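Local coordinates for protein phytase (Citrobacter braakii, PDB 3ZHC) that is a phytase of the histidine phosphatase superfamily (branch 2), with a central mixed beta-sheet and many helices, at residues A231-S236 and N272-L277; A106-T111 and N308-K313. The protein carries 2 engineered substitutions. All blocks are in the same frame, centred on the assembly; numbering follows the deposited sequence. Where two conformers were deposited one is given.

How the contacts relate
Both contacts are buried, and they share no helix or strand. Their centres are 31 Å apart, on opposite sides of the chain's centre, and they do not touch; their nearest atoms are about 13 Å apart. Contact 1 joins two helices, 231-247 and 260-280. It mixes an indole against an alanine with serine and glutamine groups. Contact 2 joins a strand of the large mixed sheet to the turn and second strand of a small hairpin. Its meeting surfaces are aliphatic and aromatic, and the polar ends of Tyr310 and Arg309 are held by Asp144, outside the contact. Contact 2 also has an exposed side, at Gly311, Asn308 and Lys313, whereas no residue of contact 1 is fully exposed.

Contact 1: A231-S236 and N272-L277; sequences AWSLSS and NAQFDL
Two helices of the histidine phosphatase fold, 231-247 and 260-280, cross here through Trp232 and Ser236 on one side and Ala273, Gln274 and Phe275 on the other. The axes of 231-236 and 272-277 come within 9.3 Å, and their N-to-C directions differ by 120°. Trp232 puts the six-membered end of its indole against Ala273, with Trp232 CZ3 3.9 Å from Ala273 CB. The methyl meets the ring obliquely. At the other end of the indole, NE1 is hydrogen-bonded to Thr178 OG1. In the conformer given, the Gln274 side chain bends at chi2 and its amide group lies near Ser233 and Ser236. Gln274 CB is 3.9 Å from Ser236 OG. That hydroxyl stands opposite its own backbone N (chi1 -174°) and has a hydrogen bond to a residue just beyond the segments. The edge of the Phe275 ring is a looser neighbour, with Phe275 CE1 4.0 Å from Ser236 OG. Ser236 O is hydrogen-bonded to His271 ND1, a polar tie between the two helices. The chemistry is split: van der Waals packing of the indole on one side, buried polar groups on the other. The Thr178 bond should limit rotation of the indole.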
loop_
_atom_site.group_PDB
_atom_site.type_symbol
_atom_site.label_atom_id
_atom_site.label_comp_id
_atom_site.label_asym_id
_atom_site.label_seq_id
_atom_site.Cartn_x
_atom_site.Cartn_y
_atom_site.Cartn_z
ATOM N N ALA B 231 9.782 -9.399 18.953
ATOM C CA ALA B 231 9.159 -8.093 18.686
ATOM C C ALA B 231 8.040 -8.192 17.634
ATOM O O ALA B 231 7.077 -7.450 17.707
ATOM C CB ALA B 231 10.184 -7.085 18.267
ATOM N N TRP B 232 8.179 -9.114 16.674
ATOM C CA TRP B 232 7.127 -9.344 15.645
ATOM C C TRP B 232 5.760 -9.817 16.222
ATOM O O TRP B 232 4.739 -9.161 15.978
ATOM C CB TRP B 232 7.639 -10.284 14.520
ATOM C CG TRP B 232 8.345 -9.515 13.492
ATOM C CD1 TRP B 232 9.682 -9.424 13.300
ATOM C CD2 TRP B 232 7.737 -8.688 12.513
ATOM N NE1 TRP B 232 9.952 -8.586 12.239
ATOM C CE2 TRP B 232 8.769 -8.122 11.739
ATOM C CE3 TRP B 232 6.412 -8.369 12.208
ATOM C CZ2 TRP B 232 8.515 -7.250 10.668
ATOM C CZ3 TRP B 232 6.161 -7.500 11.138
ATOM C CH2 TRP B 232 7.208 -6.955 10.389
ATOM N N SER B 233 5.739 -10.918 16.968
ATOM C CA SER B 233 4.468 -11.397 17.602
ATOM C C SER B 233 3.887 -10.368 18.576
ATOM O O SER B 233 2.687 -10.101 18.544
ATOM C CB SER B 233 4.664 -12.736 18.318
ATOM O OG SER B 233 3.513 -13.083 19.094
ATOM N N LEU B 234 4.742 -9.800 19.431
ATOM C CA LEU B 234 4.312 -8.789 20.405
ATOM C C LEU B 234 3.643 -7.606 19.698
ATOM O O LEU B 234 2.519 -7.235 20.033
ATOM C CB LEU B 234 5.501 -8.296 21.267
ATOM C CG LEU B 234 5.211 -7.234 22.367
ATOM C CD1 LEU B 234 4.193 -7.753 23.357
ATOM C CD2 LEU B 234 6.516 -6.774 23.085
ATOM N N SER B 235 4.345 -7.032 18.718
ATOM C CA SER B 235 3.833 -5.877 17.940
ATOM C C SER B 235 2.505 -6.160 17.253
ATOM O O SER B 235 1.651 -5.288 17.197
ATOM C CB SER B 235 4.856 -5.451 16.925
ATOM O OG SER B 235 6.034 -5.006 17.603
ATOM N N SER B 236 2.349 -7.393 16.734
ATOM C CA SER B 236 1.105 -7.841 16.121
ATOM C C SER B 236 -0.025 -7.796 17.142
ATOM O O SER B 236 -1.140 -7.334 16.836
ATOM C CB SER B 236 1.260 -9.259 15.554
ATOM O OG SER B 236 0.109 -9.668 14.834
ATOM N N ASN B 272 -0.612 -6.801 10.182
ATOM C CA ASN B 272 -0.947 -7.311 8.841
ATOM C C ASN B 272 0.181 -8.115 8.231
ATOM O O ASN B 272 -0.077 -9.110 7.604
ATOM C CB ASN B 272 -1.349 -6.170 7.891
ATOM C CG ASN B 272 -2.691 -5.545 8.248
ATOM O OD1 ASN B 272 -3.636 -6.229 8.653
ATOM N ND2 ASN B 272 -2.781 -4.235 8.089
ATOM N N ALA B 273 1.432 -7.662 8.432
ATOM C CA ALA B 273 2.623 -8.378 7.955
ATOM C C ALA B 273 2.866 -9.675 8.705
ATOM O O ALA B 273 3.319 -10.637 8.108
ATOM C CB ALA B 273 3.880 -7.472 8.014
ATOM N N GLN B 274 2.572 -9.719 10.017
ATOM C CA GLN B 274 2.787 -10.973 10.770
ATOM C C GLN B 274 1.738 -12.014 10.324
ATOM O O GLN B 274 2.082 -13.195 10.145
ATOM C CB GLN B 274 2.789 -10.783 12.278
ATOM C CG GLN B 274 3.813 -11.722 12.938
ATOM C CD GLN B 274 3.279 -12.394 14.137
ATOM O OE1 GLN B 274 3.993 -13.120 14.833
ATOM N NE2 GLN B 274 1.998 -12.182 14.403
ATOM N N PHE B 275 0.490 -11.579 10.125
ATOM C CA PHE B 275 -0.582 -12.451 9.589
ATOM C C PHE B 275 -0.273 -12.909 8.140
ATOM O O PHE B 275 -0.616 -14.014 7.747
ATOM C CB PHE B 275 -1.969 -11.755 9.673
ATOM C CG PHE B 275 -2.694 -12.021 10.961
ATOM C CD1 PHE B 275 -2.162 -11.604 12.163
ATOM C CD2 PHE B 275 -3.897 -12.707 10.969
ATOM C CE1 PHE B 275 -2.843 -11.866 13.391
ATOM C CE2 PHE B 275 -4.564 -12.963 12.140
ATOM C CZ PHE B 275 -4.028 -12.537 13.373
ATOM N N ASP B 276 0.382 -12.034 7.370
ATOM C CA ASP B 276 0.809 -12.362 6.027
ATOM C C ASP B 276 1.786 -13.569 6.064
ATOM O O ASP B 276 1.585 -14.571 5.367
ATOM C CB ASP B 276 1.451 -11.155 5.368
ATOM C CG ASP B 276 1.683 -11.346 3.873
ATOM O OD1 ASP B 276 1.123 -12.290 3.258
ATOM O OD2 ASP B 276 2.436 -10.530 3.311
ATOM N N LEU B 277 2.828 -13.450 6.893
ATOM C CA LEU B 277 3.811 -14.517 7.067
ATOM C C LEU B 277 3.207 -15.800 7.659
ATOM O O LEU B 277 3.365 -16.882 7.093
ATOM C CB LEU B 277 4.974 -14.053 7.969
ATOM C CG LEU B 277 5.909 -12.989 7.426
ATOM C CD1 LEU B 277 6.992 -12.708 8.444
ATOM C CD2 LEU B 277 6.539 -13.409 6.057
#

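Contact 2: A106-T111 and N308-K313; sequences AVIADT and NRYGIK
Ile108 meets both Tyr310 and Ile312, and Ala106 meets Ile312 further along the strand. This is the tight part of the contact. Ile108 CG2 lies over one face of the Tyr310 ring, 4.0 Å from its centroid and 23° off the normal, a CH-pi contact. The methyl is displaced toward the rim, and Ile108 CG2 is nearest to Tyr310 CZ, at 3.7 Å. It is opposite the backbone N of Ile108, while CG1 (chi1 -64°) sits beside that N. Ile108 CG1 is 3.6 Å from Ile312 CD1. The end of that branch, Ile108 CD1, touches both Ile312 CD1 and Tyr310 CD2. Ile312 in turn sets its CG2 3.7 Å from Ala106 CB. Arg309 CB lies over the opposite face of the Tyr310 ring, toward the rim.

No hydrogen bond crosses between the two segments. Strand 105-109 belongs to the large mixed sheet, where it runs parallel to 134-135 and to 318-323 and uses its backbone bonds there. Residues 308-311 form the turn of a separate hairpin of strands 305-307 and 312-314. Gly311 and Ile312 both face Glu307, a G1 beta bulge, with Gly311 at positive phi (80°). The hairpin therefore packs on the sheet by side chains.

Beyond the packed groups the contact opens out. Gly311, Asn308 and Lys313 are exposed to solvent, and the first side-chain bond of Lys313 points away from the strand. Tyr310 is partly exposed, but its OH is hydrogen-bonded to Asp144 OD2. Arg309 NH2 forms a salt bridge with Asp144 OD1, so one carboxylate holds both side chains. Past the end of the strand, Asp110 OD2 is hydrogen-bonded to His324 NE2.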
loop_
_atom_site.group_PDB
_atom_site.type_symbol
_atom_site.label_atom_id
_atom_site.label_comp_id
_atom_site.label_asym_id
_atom_site.label_seq_id
_atom_site.Cartn_x
_atom_site.Cartn_y
_atom_site.Cartn_z
ATOM N N ALA B 106 -28.746 -20.292 7.404
ATOM C CA ALA B 106 -28.062 -21.174 8.339
ATOM C C ALA B 106 -26.808 -20.451 8.860
ATOM O O ALA B 106 -26.171 -19.703 8.121
ATOM C CB ALA B 106 -27.701 -22.472 7.685
ATOM N N VAL B 107 -26.473 -20.672 10.129
ATOM C CA VAL B 107 -25.281 -20.066 10.748
ATOM C C VAL B 107 -24.421 -21.134 11.426
ATOM O O VAL B 107 -24.939 -21.989 12.134
ATOM C CB VAL B 107 -25.661 -18.965 11.755
ATOM C CG1 VAL B 107 -24.406 -18.440 12.516
ATOM C CG2 VAL B 107 -26.367 -17.835 11.044
ATOM N N ILE B 108 -23.109 -21.064 11.180
ATOM C CA ILE B 108 -22.110 -21.917 11.819
ATOM C C ILE B 108 -21.137 -21.024 12.572
ATOM O O ILE B 108 -20.708 -20.001 12.046
ATOM C CB ILE B 108 -21.302 -22.718 10.799
ATOM C CG1 ILE B 108 -22.206 -23.694 10.028
ATOM C CG2 ILE B 108 -20.156 -23.476 11.495
ATOM C CD1 ILE B 108 -21.524 -24.338 8.857
ATOM N N ALA B 109 -20.790 -21.418 13.796
ATOM C CA ALA B 109 -19.826 -20.696 14.608
ATOM C C ALA B 109 -18.802 -21.648 15.200
ATOM O O ALA B 109 -19.118 -22.836 15.494
ATOM C CB ALA B 109 -20.538 -19.916 15.726
ATOM N N ASP B 110 -17.577 -21.140 15.383
ATOM C CA ASP B 110 -16.540 -21.873 16.066
ATOM C C ASP B 110 -16.970 -21.931 17.578
ATOM O O ASP B 110 -17.838 -21.173 18.008
ATOM C CB ASP B 110 -15.182 -21.200 15.841
ATOM C CG ASP B 110 -13.996 -22.045 16.287
ATOM O OD1 ASP B 110 -14.150 -23.225 16.729
ATOM O OD2 ASP B 110 -12.886 -21.519 16.198
ATOM N N THR B 111 -16.355 -22.828 18.355
ATOM C CA THR B 111 -16.783 -23.087 19.762
ATOM C C THR B 111 -16.515 -21.945 20.775
ATOM O O THR B 111 -16.984 -22.017 21.915
ATOM C CB THR B 111 -16.151 -24.386 20.284
ATOM O OG1 THR B 111 -14.734 -24.290 20.193
ATOM C CG2 THR B 111 -16.616 -25.571 19.441
ATOM N N ASN B 308 -23.221 -33.081 7.632
ATOM C CA ASN B 308 -23.200 -34.181 8.603
ATOM C C ASN B 308 -22.810 -33.797 10.044
ATOM O O ASN B 308 -23.344 -34.382 10.994
ATOM C CB ASN B 308 -22.256 -35.302 8.090
ATOM C CG ASN B 308 -22.519 -35.676 6.600
ATOM O OD1 ASN B 308 -23.654 -35.993 6.210
ATOM N ND2 ASN B 308 -21.456 -35.626 5.775
ATOM N N ARG B 309 -21.891 -32.827 10.206
ATOM C CA ARG B 309 -21.363 -32.447 11.575
ATOM C C ARG B 309 -22.229 -31.476 12.367
ATOM O O ARG B 309 -22.203 -31.504 13.599
ATOM C CB ARG B 309 -19.938 -31.889 11.484
ATOM C CG ARG B 309 -18.981 -32.818 10.777
ATOM C CD ARG B 309 -17.529 -32.422 10.949
ATOM N NE ARG B 309 -17.308 -31.012 10.668
ATOM C CZ ARG B 309 -16.941 -30.064 11.546
ATOM N NH1 ARG B 309 -16.702 -30.317 12.850
ATOM N NH2 ARG B 309 -16.798 -28.832 11.102
ATOM N N TYR B 310 -22.975 -30.618 11.659
ATOM C CA TYR B 310 -23.899 -29.641 12.275
ATOM C C TYR B 310 -25.393 -29.982 12.051
ATOM O O TYR B 310 -26.231 -29.556 12.831
ATOM C CB TYR B 310 -23.608 -28.219 11.749
ATOM C CG TYR B 310 -22.147 -27.818 11.863
ATOM C CD1 TYR B 310 -21.605 -27.397 13.079
ATOM C CD2 TYR B 310 -21.301 -27.866 10.749
ATOM C CE1 TYR B 310 -20.229 -27.026 13.183
ATOM C CE2 TYR B 310 -19.937 -27.503 10.837
ATOM C CZ TYR B 310 -19.414 -27.087 12.048
ATOM O OH TYR B 310 -18.107 -26.741 12.116
ATOM N N GLY B 311 -25.712 -30.742 10.997
ATOM C CA GLY B 311 -27.109 -31.089 10.669
ATOM C C GLY B 311 -27.820 -29.956 9.935
ATOM O O GLY B 311 -28.975 -29.646 10.241
ATOM N N ILE B 312 -27.122 -29.340 8.975
ATOM C CA ILE B 312 -27.666 -28.260 8.158
ATOM C C ILE B 312 -28.042 -28.845 6.814
ATOM O O ILE B 312 -27.247 -29.545 6.204
ATOM C CB ILE B 312 -26.647 -27.084 7.983
ATOM C CG1 ILE B 312 -26.374 -26.408 9.334
ATOM C CG2 ILE B 312 -27.152 -26.056 6.973
ATOM C CD1 ILE B 312 -25.310 -25.345 9.288
ATOM N N LYS B 313 -29.259 -28.563 6.357
ATOM C CA LYS B 313 -29.713 -29.024 5.055
ATOM C C LYS B 313 -29.307 -27.991 4.025
ATOM O O LYS B 313 -29.955 -26.952 3.896
ATOM C CB LYS B 313 -31.230 -29.248 5.042
ATOM C CG LYS B 313 -31.716 -30.386 5.998
ATOM C CD LYS B 313 -31.273 -31.782 5.527
ATOM C CE LYS B 313 -31.934 -32.908 6.357
ATOM N NZ LYS B 313 -31.407 -34.269 5.966
#